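Local coordinates for signal recognition 54 kDa protein (Pyrococcus furiosus, PDB 3DM5) that belongs to the signal recognition particle as its SRP54 protein, combining a helical bundle, a P-loop domain of the GTPase class that holds guanosine-5'-diphosphate, and a signal-peptide-binding domain, at residues 213-218 with 241-246; 92-97 with 269-274; 376-381 with 403-408; 329-334 with 382-387. All coordinates share one frame; numbering follows the deposited sequence.

How the contacts relate
Contacts 1 and 2 lie at the sheet of the P-loop domain, contacts 3 and 4 in the signal-peptide-binding domain on the opposite side of the chain's centre. The first two reach the same sheet, their centres about 9 Å apart, through the neighbouring strands 242-247 and 269-273; contact 2 runs on to Gly273 and Thr274 of the guanosine-5'-diphosphate pocket. Contacts 3 and 4 have centres about 13 Å apart and meet where Met379 packs on Tyr334. Some 71 Å separates the centres of contacts 1 and 3. The second subunit bridges the domains: its Glu385 bonds to Ile96 of 92-97, and Glu385 of 382-387 bonds to its Ile96.

Contact 1: 213-218 with 241-246; sequences PHEVIL and IGSIIV
Val216 and Leu218 carry the backbone pairing with 241-246, each through both its N-H and its carbonyl. Val216 N donates to Ile241 O at 2.9 Å, and Ser243 N returns a bond to Val216 O over the same 2.9 Å. Two residues on, Leu218 N reaches Ser243 O and Leu218 O receives Ile245 N, a regular parallel ladder. Weaker CA-H...O contacts fill in between the rungs, among them Gly242 CA to Val216 O at 3.2 Å. One side-chain hydrogen bond crosses the strands: Ser243 OG gives its proton to Glu215 OE2 at 2.8 Å, on the lone pair turned away from the other carboxylate oxygen. Glu215 gets there with CG opposite its backbone N (chi1 -163°) and an extended chain that runs past Ile241 O. The same carboxylate oxygen holds a salt bridge to Lys270, so two residues hold it. Apolar packing splits between the two faces. Ile217 CG2 rests on Ile245 CD1 at 3.8 Å on the Ser243 face; on the other, Leu218 CB meets Ile244 CD1 at 4.0 Å. The pair forms the two strands of a beta-alpha-beta unit whose helix 228-237 sets Phe235 against Val216, Leu218 and Ile244, while strand 101-106 pairs with the far edge of 215-221 and helix 198-211 packs over Val216.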
loop_
_atom_site.group_PDB
_atom_site.type_symbol
_atom_site.label_atom_id
_atom_site.label_comp_id
_atom_site.label_asym_id
_atom_site.label_seq_id
_atom_site.Cartn_x
_atom_site.Cartn_y
_atom_site.Cartn_z
ATOM N N PRO A 213 -35.514 5.730 -31.446
ATOM C CA PRO A 213 -35.174 6.568 -30.300
ATOM C C PRO A 213 -34.436 7.798 -30.770
ATOM O O PRO A 213 -33.840 7.802 -31.857
ATOM C CB PRO A 213 -34.203 5.697 -29.495
ATOM C CG PRO A 213 -33.959 4.457 -30.304
ATOM C CD PRO A 213 -34.503 4.687 -31.669
ATOM N N HIS A 214 -34.464 8.839 -29.955
ATOM C CA HIS A 214 -33.580 9.970 -30.189
ATOM C C HIS A 214 -32.108 9.589 -30.019
ATOM O O HIS A 214 -31.241 10.151 -30.673
ATOM C CB HIS A 214 -33.902 11.149 -29.265
ATOM C CG HIS A 214 -32.860 12.221 -29.305
ATOM N ND1 HIS A 214 -32.072 12.540 -28.221
ATOM C CD2 HIS A 214 -32.441 13.020 -30.319
ATOM C CE1 HIS A 214 -31.226 13.501 -28.553
ATOM N NE2 HIS A 214 -31.434 13.809 -29.822
ATOM N N GLU A 215 -31.833 8.635 -29.137
ATOM C CA GLU A 215 -30.459 8.287 -28.814
ATOM C C GLU A 215 -30.338 6.864 -28.287
ATOM O O GLU A 215 -31.233 6.359 -27.611
ATOM C CB GLU A 215 -29.887 9.281 -27.802
ATOM C CG GLU A 215 -28.397 9.259 -27.702
ATOM C CD GLU A 215 -27.820 10.581 -27.212
ATOM O OE1 GLU A 215 -28.395 11.650 -27.530
ATOM O OE2 GLU A 215 -26.782 10.552 -26.519
ATOM N N VAL A 216 -29.226 6.215 -28.606
ATOM C CA VAL A 216 -28.978 4.896 -28.066
ATOM C C VAL A 216 -27.766 4.990 -27.147
ATOM O O VAL A 216 -26.724 5.492 -27.548
ATOM C CB VAL A 216 -28.780 3.866 -29.175
ATOM C CG1 VAL A 216 -28.379 2.528 -28.605
ATOM C CG2 VAL A 216 -30.059 3.734 -29.963
ATOM N N ILE A 217 -27.927 4.554 -25.899
ATOM C CA ILE A 217 -26.891 4.743 -24.883
ATOM C C ILE A 217 -26.421 3.406 -24.368
ATOM O O ILE A 217 -27.195 2.642 -23.788
ATOM C CB ILE A 217 -27.389 5.553 -23.685
ATOM C CG1 ILE A 217 -27.823 6.947 -24.108
ATOM C CG2 ILE A 217 -26.299 5.688 -22.666
ATOM C CD1 ILE A 217 -28.447 7.743 -22.975
ATOM N N LEU A 218 -25.148 3.118 -24.620
ATOM C CA LEU A 218 -24.505 1.898 -24.153
ATOM C C LEU A 218 -23.879 2.167 -22.782
ATOM O O LEU A 218 -23.164 3.157 -22.587
ATOM C CB LEU A 218 -23.439 1.441 -25.146
ATOM C CG LEU A 218 -22.615 0.258 -24.618
ATOM C CD1 LEU A 218 -23.547 -0.926 -24.306
ATOM C CD2 LEU A 218 -21.481 -0.124 -25.568
ATOM N N ILE A 241 -26.452 6.940 -33.912
ATOM C CA ILE A 241 -26.873 7.815 -32.814
ATOM C C ILE A 241 -26.484 7.294 -31.417
ATOM O O ILE A 241 -27.309 7.321 -30.473
ATOM C CB ILE A 241 -28.409 8.099 -32.848
ATOM C CG1 ILE A 241 -29.202 6.813 -33.080
ATOM C CG2 ILE A 241 -28.757 9.102 -33.917
ATOM C CD1 ILE A 241 -30.654 6.938 -32.631
ATOM N N GLY A 242 -25.243 6.829 -31.279
ATOM C CA GLY A 242 -24.823 6.194 -30.045
ATOM C C GLY A 242 -24.046 7.105 -29.115
ATOM O O GLY A 242 -23.281 7.957 -29.559
ATOM N N SER A 243 -24.263 6.937 -27.816
ATOM C CA SER A 243 -23.402 7.540 -26.790
ATOM C C SER A 243 -23.152 6.541 -25.679
ATOM O O SER A 243 -23.684 5.429 -25.695
ATOM C CB SER A 243 -24.035 8.795 -26.194
ATOM O OG SER A 243 -25.230 8.472 -25.495
ATOM N N ILE A 244 -22.376 6.946 -24.684
ATOM C CA ILE A 244 -21.902 6.002 -23.678
ATOM C C ILE A 244 -22.059 6.570 -22.283
ATOM O O ILE A 244 -21.793 7.756 -22.051
ATOM C CB ILE A 244 -20.381 5.713 -23.900
ATOM C CG1 ILE A 244 -20.079 5.442 -25.376
ATOM C CG2 ILE A 244 -19.883 4.580 -23.002
ATOM C CD1 ILE A 244 -20.455 4.072 -25.800
ATOM N N ILE A 245 -22.502 5.731 -21.357
ATOM C CA ILE A 245 -22.337 6.027 -19.952
ATOM C C ILE A 245 -21.390 4.992 -19.369
ATOM O O ILE A 245 -21.542 3.792 -19.601
ATOM C CB ILE A 245 -23.657 6.007 -19.183
ATOM C CG1 ILE A 245 -24.507 7.209 -19.600
ATOM C CG2 ILE A 245 -23.390 6.038 -17.664
ATOM C CD1 ILE A 245 -25.976 7.107 -19.175
ATOM N N VAL A 246 -20.393 5.466 -18.642
ATOM C CA VAL A 246 -19.417 4.589 -18.016
ATOM C C VAL A 246 -19.697 4.515 -16.525
ATOM O O VAL A 246 -19.739 5.552 -15.847
ATOM C CB VAL A 246 -17.997 5.105 -18.266
ATOM C CG1 VAL A 246 -16.989 4.218 -17.581
ATOM C CG2 VAL A 246 -17.747 5.156 -19.761
#

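Contact 2: 92-97 with 269-274; sequences KPIEIK and IKFIGT. With GDP (guanosine-5'-diphosphate), chain J.
Lys270 lays its side chain along the loop 92-97, and its aliphatic part and its ammonium find different partners there. CB points from the strand toward the loop. CG comes to 3.9 Å from Lys92 O. CD lies 3.9 Å from CG1 of Ile94, where the two chains cross nearly perpendicularly. The bend at chi2 (-110°) turns the rest of the lysine along the Lys92 and Pro93 carbonyls, CE passing nearer to Lys92 O than to Pro93 O. At the tip, Lys270 NZ donates to Pro93 O at 3.1 Å, coming from above the carbonyl plane, 54° out of it, and so not on a lone pair. The stronger partner of this ammonium is the carboxylate of Glu215, which forms a salt bridge with it; the lysine of strand 269-273 thus links strand 215-221 to the loop leading into strand 101-106. Strand 269-273 ends at the nucleotide: Gly273 C and Thr274 N both approach O6 of guanosine-5'-diphosphate, Thr274 N at 3.2 Å, a position consistent with the loop that meets the guanine base in P-loop proteins of the GTPase class. Beside the lysine, Ile94 CD1 touches Phe271 CE1 at 3.6 Å, meeting the ring at its edge and in its plane, while Tyr123 packs edge-to-face with the same ring. A water joins the two backbones at Lys92 and Ile269, accepting from Lys92 N and donating to Ile269 O. Pro93 and Glu95 also pack on Glu384 and Glu385 of the second subunit.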
loop_
_atom_site.group_PDB
_atom_site.type_symbol
_atom_site.label_atom_id
_atom_site.label_comp_id
_atom_site.label_asym_id
_atom_site.label_seq_id
_atom_site.Cartn_x
_atom_site.Cartn_y
_atom_site.Cartn_z
ATOM N N LYS A 92 -20.474 16.819 -24.811
ATOM C CA LYS A 92 -21.486 16.611 -25.841
ATOM C C LYS A 92 -22.751 16.215 -25.113
ATOM O O LYS A 92 -23.010 15.028 -24.943
ATOM C CB LYS A 92 -21.082 15.488 -26.799
ATOM C CG LYS A 92 -19.732 15.670 -27.471
ATOM C CD LYS A 92 -19.835 16.488 -28.752
ATOM C CE LYS A 92 -18.669 16.190 -29.688
ATOM N NZ LYS A 92 -17.335 16.259 -29.003
ATOM N N PRO A 93 -23.530 17.207 -24.660
ATOM C CA PRO A 93 -24.733 16.945 -23.860
ATOM C C PRO A 93 -25.763 16.144 -24.624
ATOM O O PRO A 93 -25.631 15.964 -25.826
ATOM C CB PRO A 93 -25.276 18.351 -23.575
ATOM C CG PRO A 93 -24.603 19.241 -24.590
ATOM C CD PRO A 93 -23.246 18.646 -24.762
ATOM N N ILE A 94 -26.769 15.649 -23.921
ATOM C CA ILE A 94 -27.931 15.049 -24.557
ATOM C C ILE A 94 -28.922 16.160 -24.820
ATOM O O ILE A 94 -29.337 16.837 -23.888
ATOM C CB ILE A 94 -28.638 14.051 -23.620
ATOM C CG1 ILE A 94 -27.857 12.744 -23.510
ATOM C CG2 ILE A 94 -30.053 13.773 -24.108
ATOM C CD1 ILE A 94 -28.508 11.755 -22.548
ATOM N N GLU A 95 -29.308 16.340 -26.079
ATOM C CA GLU A 95 -30.327 17.330 -26.430
ATOM C C GLU A 95 -31.749 16.823 -26.225
ATOM O O GLU A 95 -32.118 15.763 -26.715
ATOM C CB GLU A 95 -30.134 17.764 -27.868
ATOM C CG GLU A 95 -28.791 18.446 -28.085
ATOM C CD GLU A 95 -28.422 18.572 -29.559
ATOM O OE1 GLU A 95 -29.235 18.167 -30.424
ATOM O OE2 GLU A 95 -27.316 19.080 -29.851
ATOM N N ILE A 96 -32.539 17.580 -25.479
ATOM C CA ILE A 96 -33.964 17.308 -25.352
ATOM C C ILE A 96 -34.718 18.342 -26.194
ATOM O O ILE A 96 -34.943 19.461 -25.755
ATOM C CB ILE A 96 -34.414 17.407 -23.885
ATOM C CG1 ILE A 96 -33.412 16.695 -22.975
ATOM C CG2 ILE A 96 -35.826 16.841 -23.689
ATOM C CD1 ILE A 96 -33.470 15.162 -23.042
ATOM N N LYS A 97 -35.067 17.975 -27.421
ATOM C CA LYS A 97 -35.813 18.864 -28.310
ATOM C C LYS A 97 -37.145 18.217 -28.687
ATOM O O LYS A 97 -38.204 18.771 -28.421
ATOM C CB LYS A 97 -35.007 19.211 -29.572
ATOM N N ILE A 269 -18.954 10.200 -24.379
ATOM C CA ILE A 269 -19.316 9.833 -23.020
ATOM C C ILE A 269 -20.141 10.985 -22.478
ATOM O O ILE A 269 -19.643 12.117 -22.413
ATOM C CB ILE A 269 -18.087 9.664 -22.125
ATOM C CG1 ILE A 269 -17.124 8.647 -22.732
ATOM C CG2 ILE A 269 -18.499 9.238 -20.730
ATOM C CD1 ILE A 269 -15.730 8.805 -22.239
ATOM N N LYS A 270 -21.390 10.700 -22.086
ATOM C CA LYS A 270 -22.309 11.734 -21.609
ATOM C C LYS A 270 -22.445 11.782 -20.076
ATOM O O LYS A 270 -22.602 12.845 -19.494
ATOM C CB LYS A 270 -23.671 11.554 -22.255
ATOM C CG LYS A 270 -23.595 11.315 -23.754
ATOM C CD LYS A 270 -24.113 12.493 -24.542
ATOM C CE LYS A 270 -24.103 12.216 -26.053
ATOM N NZ LYS A 270 -25.109 13.024 -26.797
ATOM N N PHE A 271 -22.389 10.635 -19.413
ATOM C CA PHE A 271 -22.419 10.612 -17.953
ATOM C C PHE A 271 -21.464 9.567 -17.437
ATOM O O PHE A 271 -21.055 8.673 -18.168
ATOM C CB PHE A 271 -23.817 10.271 -17.420
ATOM C CG PHE A 271 -24.907 11.179 -17.913
ATOM C CD1 PHE A 271 -25.424 11.033 -19.198
ATOM C CD2 PHE A 271 -25.444 12.148 -17.086
ATOM C CE1 PHE A 271 -26.444 11.853 -19.657
ATOM C CE2 PHE A 271 -26.462 12.968 -17.532
ATOM C CZ PHE A 271 -26.963 12.817 -18.833
ATOM N N ILE A 272 -21.133 9.668 -16.159
ATOM C CA ILE A 272 -20.400 8.613 -15.491
ATOM C C ILE A 272 -21.186 8.218 -14.272
ATOM O O ILE A 272 -21.812 9.055 -13.640
ATOM C CB ILE A 272 -18.977 9.056 -15.112
ATOM C CG1 ILE A 272 -18.985 10.377 -14.343
ATOM C CG2 ILE A 272 -18.124 9.173 -16.360
ATOM C CD1 ILE A 272 -17.668 10.697 -13.680
ATOM N N GLY A 273 -21.195 6.927 -13.971
ATOM C CA GLY A 273 -21.737 6.441 -12.714
ATOM C C GLY A 273 -20.682 6.426 -11.611
ATOM O O GLY A 273 -19.515 6.112 -11.839
ATOM N N THR A 274 -21.123 6.707 -10.395
ATOM C CA THR A 274 -20.252 7.174 -9.329
ATOM C C THR A 274 -20.515 6.432 -8.022
ATOM O O THR A 274 -19.861 6.655 -7.008
ATOM C CB THR A 274 -20.466 8.684 -9.185
ATOM O OG1 THR A 274 -19.668 9.344 -10.173
ATOM C CG2 THR A 274 -20.085 9.180 -7.838
HETATM P PB GDP J . -27.421 -4.796 -14.372
HETATM O O1B GDP J . -26.073 -4.315 -14.787
HETATM O O2B GDP J . -27.504 -6.278 -14.644
HETATM O O3B GDP J . -28.484 -4.038 -15.129
HETATM O O3A GDP J . -27.621 -4.715 -12.773
HETATM P PA GDP J . -27.427 -3.437 -11.819
HETATM O O1A GDP J . -28.012 -3.690 -10.462
HETATM O O2A GDP J . -28.011 -2.184 -12.408
HETATM O "O5'" GDP J . -25.828 -3.379 -11.667
HETATM C "C5'" GDP J . -25.211 -4.476 -11.005
HETATM C "C4'" GDP J . -24.404 -4.003 -9.793
HETATM O "O4'" GDP J . -23.537 -2.880 -10.073
HETATM C "C3'" GDP J . -25.319 -3.582 -8.656
HETATM O "O3'" GDP J . -24.754 -4.170 -7.480
HETATM C "C2'" GDP J . -25.217 -2.068 -8.639
HETATM O "O2'" GDP J . -25.312 -1.530 -7.340
HETATM C "C1'" GDP J . -23.807 -1.837 -9.121
HETATM N N9 GDP J . -23.590 -0.524 -9.749
HETATM C C8 GDP J . -24.196 0.012 -10.822
HETATM N N7 GDP J . -23.669 1.234 -11.107
HETATM C C5 GDP J . -22.694 1.472 -10.208
HETATM C C6 GDP J . -21.721 2.554 -9.904
HETATM O O6 GDP J . -21.646 3.599 -10.594
HETATM N N1 GDP J . -20.909 2.380 -8.855
HETATM C C2 GDP J . -20.932 1.273 -8.091
HETATM N N2 GDP J . -20.072 1.177 -7.056
HETATM N N3 GDP J . -21.778 0.248 -8.309
HETATM C C4 GDP J . -22.657 0.302 -9.324
HETATM O O HOH W 1 -19.865 14.927 -22.798
#

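Contact 3: 376-381 with 403-408; sequences KVIMDS and RGSGTS
Ile378 lies across the side chain of Thr407, the two running nearly perpendicular, with CG1 3.8 Å from Thr407 OG1 and 4.0 Å from Thr407 CG2. Its CA is also covered by Ser405 CB at 3.7 Å, and Ile378 goes on to pack against Val412 and Leu415 of helix 409-427. The preceding residue, Val377, puts CG1 3.5 Å from Ser405 O at the outer edge of the contact. Ser381, just beyond helix 369-379, presses on the end of helix 395-405: its CB sits 3.7 Å from Ser405 CB, and its hydroxyl, opposite the backbone N (chi1 179°), comes close over the backbone of Gly404, where no side chain intervenes. That second helix stops in a Schellman motif, Gly406 taking positive phi, and the chain turns by way of Thr407 to Ser408, the N-cap of helix 409-427. The arrangement joins the ends of two helices of the signal-peptide-binding domain. Within 376-381, Lys376 NZ forms a salt bridge with Asp380 OD2 at 2.8 Å, on the lone pair facing OD1, and OD1 has Tyr334 OH as a further partner. No hydrogen bond passes directly between the two segments; the hydroxyls meet instead at a shared acceptor outside both. Thr407 OG1 donates to Ser405 OG at 3.1 Å, and Ser405 OG and Ser381 OG both bond to Ile401 O. One carbonyl near the end of helix 395-405 thus takes a hydroxyl from each segment, so the contact is held by packing and by a shared acceptor and not by a direct bond.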
loop_
_atom_site.group_PDB
_atom_site.type_symbol
_atom_site.label_atom_id
_atom_site.label_comp_id
_atom_site.label_asym_id
_atom_site.label_seq_id
_atom_site.Cartn_x
_atom_site.Cartn_y
_atom_site.Cartn_z
ATOM N N LYS A 376 19.919 33.808 10.647
ATOM C CA LYS A 376 19.788 32.362 10.642
ATOM C C LYS A 376 21.173 31.736 10.680
ATOM O O LYS A 376 21.451 30.886 11.515
ATOM C CB LYS A 376 19.032 31.888 9.404
ATOM C CG LYS A 376 18.952 30.379 9.293
ATOM C CD LYS A 376 18.194 29.945 8.051
ATOM C CE LYS A 376 18.116 28.423 7.951
ATOM N NZ LYS A 376 19.460 27.780 7.844
ATOM N N VAL A 377 22.041 32.172 9.772
ATOM C CA VAL A 377 23.404 31.655 9.700
ATOM C C VAL A 377 24.110 31.673 11.065
ATOM O O VAL A 377 24.859 30.756 11.404
ATOM C CB VAL A 377 24.241 32.427 8.664
ATOM C CG1 VAL A 377 25.671 31.946 8.672
ATOM C CG2 VAL A 377 23.641 32.258 7.288
ATOM N N ILE A 378 23.858 32.716 11.847
ATOM C CA ILE A 378 24.487 32.848 13.150
ATOM C C ILE A 378 23.939 31.814 14.130
ATOM O O ILE A 378 24.698 31.141 14.825
ATOM C CB ILE A 378 24.318 34.277 13.731
ATOM C CG1 ILE A 378 25.095 35.299 12.897
ATOM C CG2 ILE A 378 24.781 34.337 15.190
ATOM C CD1 ILE A 378 25.078 36.695 13.474
ATOM N N MET A 379 22.617 31.688 14.178
ATOM C CA MET A 379 21.972 30.744 15.081
ATOM C C MET A 379 22.315 29.287 14.749
ATOM O O MET A 379 22.349 28.442 15.629
ATOM C CB MET A 379 20.456 30.965 15.093
ATOM C CG MET A 379 20.039 32.194 15.878
ATOM S SD MET A 379 18.262 32.517 15.908
ATOM C CE MET A 379 17.949 32.780 14.164
ATOM N N ASP A 380 22.578 29.003 13.477
ATOM C CA ASP A 380 22.997 27.675 13.053
ATOM C C ASP A 380 24.390 27.355 13.569
ATOM O O ASP A 380 24.916 26.258 13.354
ATOM C CB ASP A 380 23.008 27.575 11.531
ATOM C CG ASP A 380 21.615 27.619 10.928
ATOM O OD1 ASP A 380 20.628 27.607 11.695
ATOM O OD2 ASP A 380 21.514 27.666 9.682
ATOM N N SER A 381 25.001 28.329 14.228
ATOM C CA SER A 381 26.310 28.119 14.807
ATOM C C SER A 381 26.202 28.113 16.325
ATOM O O SER A 381 27.197 27.961 17.042
ATOM C CB SER A 381 27.290 29.184 14.343
ATOM O OG SER A 381 28.547 28.966 14.954
ATOM N N ARG A 403 32.879 33.048 15.081
ATOM C CA ARG A 403 33.834 32.240 14.328
ATOM C C ARG A 403 33.158 31.083 13.582
ATOM O O ARG A 403 33.417 30.869 12.394
ATOM C CB ARG A 403 34.928 31.724 15.268
ATOM C CG ARG A 403 35.775 30.588 14.724
ATOM C CD ARG A 403 37.134 30.597 15.399
ATOM N NE ARG A 403 37.622 29.253 15.693
ATOM C CZ ARG A 403 37.517 28.668 16.883
ATOM N NH1 ARG A 403 36.939 29.311 17.896
ATOM N NH2 ARG A 403 37.992 27.439 17.064
ATOM N N GLY A 404 32.287 30.352 14.282
ATOM C CA GLY A 404 31.561 29.232 13.700
ATOM C C GLY A 404 30.563 29.583 12.604
ATOM O O GLY A 404 30.251 28.748 11.756
ATOM N N SER A 405 30.057 30.815 12.617
ATOM C CA SER A 405 29.077 31.250 11.621
ATOM C C SER A 405 29.723 32.019 10.488
ATOM O O SER A 405 29.057 32.362 9.515
ATOM C CB SER A 405 28.003 32.120 12.269
ATOM O OG SER A 405 28.612 33.113 13.061
ATOM N N GLY A 406 31.016 32.291 10.618
ATOM C CA GLY A 406 31.745 33.056 9.618
ATOM C C GLY A 406 31.288 34.503 9.552
ATOM O O GLY A 406 31.278 35.119 8.488
ATOM N N THR A 407 30.888 35.038 10.698
ATOM C CA THR A 407 30.452 36.421 10.788
ATOM C C THR A 407 31.305 37.104 11.846
ATOM O O THR A 407 32.332 36.561 12.253
ATOM C CB THR A 407 28.954 36.529 11.160
ATOM O OG1 THR A 407 28.758 36.124 12.521
ATOM C CG2 THR A 407 28.103 35.651 10.250
ATOM N N SER A 408 30.886 38.284 12.294
ATOM C CA SER A 408 31.652 39.039 13.284
ATOM C C SER A 408 31.012 38.954 14.656
ATOM O O SER A 408 29.846 38.599 14.777
ATOM C CB SER A 408 31.728 40.508 12.881
ATOM O OG SER A 408 30.550 41.191 13.285
#

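Contact 4: 329-334 with 382-387; sequences TLKDMY and MTEEEL
Leu330 and Leu387 bring their backbones closest, CA to CA 4.7 Å, where Leu330 N gives a weak, bent hydrogen bond to Leu387 O (3.0 Å, 130°). Each segment starts a helix with a capping box, Thr329 with Asp332 and Thr383 with Glu386, and the start of helix 330-341 lies against the end of the short helix 384-388, both in the signal-peptide-binding domain. In the first box Asp332 N donates to Thr329 OG1 at 3.1 Å and Thr329 N to Asp332 OD1; in the second, Thr383 N donates to Glu386 OE1, which also has a salt bridge to Arg400. Lys331 reaches across to the other segment. Bent at chi2, chi3 and chi4, it passes its CD over Leu387 CB at 3.9 Å and brings NZ to Glu384 OE2 in a salt bridge, nearly along the C-O axis. Asp285 of the second subunit holds the same ammonium, and a sulfate ion lies about 4 Å from the lysine side chain. Beside this ion pair, Leu330 CB meets Leu387 CD2 at 3.8 Å, and Met379 and Leu415 close over Leu330. Both of its methyls, CD1 and CD2, lie 4.1 Å from the sulfur SD of Met382, whose extended chain crosses the leucine almost perpendicularly.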
loop_
_atom_site.group_PDB
_atom_site.type_symbol
_atom_site.label_atom_id
_atom_site.label_comp_id
_atom_site.label_asym_id
_atom_site.label_seq_id
_atom_site.Cartn_x
_atom_site.Cartn_y
_atom_site.Cartn_z
ATOM N N THR A 329 12.648 32.274 23.708
ATOM C CA THR A 329 13.995 31.809 23.397
ATOM C C THR A 329 14.424 32.184 21.999
ATOM O O THR A 329 13.631 32.686 21.192
ATOM C CB THR A 329 14.119 30.276 23.503
ATOM O OG1 THR A 329 13.515 29.670 22.353
ATOM C CG2 THR A 329 13.452 29.748 24.776
ATOM N N LEU A 330 15.697 31.918 21.723
ATOM C CA LEU A 330 16.276 32.156 20.410
ATOM C C LEU A 330 15.613 31.280 19.367
ATOM O O LEU A 330 15.615 31.604 18.183
ATOM C CB LEU A 330 17.778 31.893 20.444
ATOM C CG LEU A 330 18.620 33.123 20.769
ATOM C CD1 LEU A 330 19.755 32.760 21.702
ATOM C CD2 LEU A 330 19.141 33.722 19.482
ATOM N N LYS A 331 15.049 30.167 19.820
ATOM C CA LYS A 331 14.321 29.274 18.935
ATOM C C LYS A 331 12.988 29.920 18.568
ATOM O O LYS A 331 12.605 29.958 17.401
ATOM C CB LYS A 331 14.087 27.928 19.618
ATOM C CG LYS A 331 14.319 26.724 18.721
ATOM C CD LYS A 331 15.663 26.057 18.991
ATOM C CE LYS A 331 15.523 24.908 19.982
ATOM N NZ LYS A 331 15.133 23.634 19.317
ATOM N N ASP A 332 12.291 30.432 19.579
ATOM C CA ASP A 332 11.057 31.189 19.370
ATOM C C ASP A 332 11.227 32.368 18.395
ATOM O O ASP A 332 10.367 32.603 17.547
ATOM C CB ASP A 332 10.521 31.689 20.704
ATOM C CG ASP A 332 10.042 30.564 21.597
ATOM O OD1 ASP A 332 10.322 30.596 22.817
ATOM O OD2 ASP A 332 9.382 29.641 21.078
ATOM N N MET A 333 12.332 33.102 18.521
ATOM C CA MET A 333 12.639 34.212 17.621
ATOM C C MET A 333 12.997 33.716 16.215
ATOM O O MET A 333 12.430 34.171 15.220
ATOM C CB MET A 333 13.776 35.064 18.188
ATOM C CG MET A 333 14.032 36.353 17.414
ATOM S SD MET A 333 15.695 37.031 17.638
ATOM C CE MET A 333 16.657 35.907 16.634
ATOM N N TYR A 334 13.948 32.787 16.151
ATOM C CA TYR A 334 14.308 32.088 14.913
ATOM C C TYR A 334 13.077 31.795 14.079
ATOM O O TYR A 334 13.103 31.933 12.861
ATOM C CB TYR A 334 15.009 30.768 15.257
ATOM C CG TYR A 334 15.663 30.036 14.096
ATOM C CD1 TYR A 334 17.025 29.744 14.113
ATOM C CD2 TYR A 334 14.921 29.613 13.000
ATOM C CE1 TYR A 334 17.632 29.064 13.069
ATOM C CE2 TYR A 334 15.524 28.931 11.948
ATOM C CZ TYR A 334 16.880 28.661 11.990
ATOM O OH TYR A 334 17.486 27.987 10.954
ATOM N N MET A 382 24.982 28.287 16.808
ATOM C CA MET A 382 24.737 28.196 18.230
ATOM C C MET A 382 24.358 26.755 18.589
ATOM O O MET A 382 23.917 25.973 17.732
ATOM C CB MET A 382 23.645 29.179 18.658
ATOM C CG MET A 382 23.939 30.651 18.326
ATOM S SD MET A 382 22.722 31.787 19.039
ATOM C CE MET A 382 23.546 33.346 18.770
ATOM N N THR A 383 24.548 26.408 19.858
ATOM C CA THR A 383 24.176 25.093 20.333
ATOM C C THR A 383 22.750 25.141 20.841
ATOM O O THR A 383 22.146 26.213 20.924
ATOM C CB THR A 383 25.102 24.598 21.456
ATOM O OG1 THR A 383 24.980 25.445 22.614
ATOM C CG2 THR A 383 26.531 24.590 20.969
ATOM N N GLU A 384 22.217 23.974 21.176
ATOM C CA GLU A 384 20.851 23.857 21.661
ATOM C C GLU A 384 20.711 24.654 22.939
ATOM O O GLU A 384 19.800 25.467 23.073
ATOM C CB GLU A 384 20.492 22.377 21.902
ATOM C CG GLU A 384 19.036 22.040 21.700
ATOM C CD GLU A 384 18.501 22.398 20.307
ATOM O OE1 GLU A 384 19.288 22.552 19.344
ATOM O OE2 GLU A 384 17.266 22.516 20.181
ATOM N N GLU A 385 21.634 24.430 23.869
ATOM C CA GLU A 385 21.552 25.057 25.189
ATOM C C GLU A 385 21.595 26.576 25.086
ATOM O O GLU A 385 20.988 27.269 25.896
ATOM C CB GLU A 385 22.684 24.578 26.093
ATOM C CG GLU A 385 24.048 25.017 25.617
ATOM C CD GLU A 385 25.141 24.676 26.599
ATOM O OE1 GLU A 385 24.842 24.630 27.821
ATOM O OE2 GLU A 385 26.290 24.461 26.133
ATOM N N GLU A 386 22.326 27.079 24.097
ATOM C CA GLU A 386 22.362 28.512 23.800
ATOM C C GLU A 386 21.041 29.007 23.228
ATOM O O GLU A 386 20.500 30.000 23.691
ATOM C CB GLU A 386 23.523 28.856 22.851
ATOM C CG GLU A 386 24.898 28.646 23.481
ATOM C CD GLU A 386 26.032 28.748 22.471
ATOM O OE1 GLU A 386 25.759 28.613 21.259
ATOM O OE2 GLU A 386 27.199 28.958 22.887
ATOM N N LEU A 387 20.518 28.314 22.220
ATOM C CA LEU A 387 19.225 28.683 21.654
ATOM C C LEU A 387 18.119 28.651 22.712
ATOM O O LEU A 387 17.169 29.438 22.662
ATOM C CB LEU A 387 18.876 27.792 20.459
ATOM C CG LEU A 387 19.862 27.858 19.295
ATOM C CD1 LEU A 387 19.540 26.776 18.299
ATOM C CD2 LEU A 387 19.821 29.211 18.634
#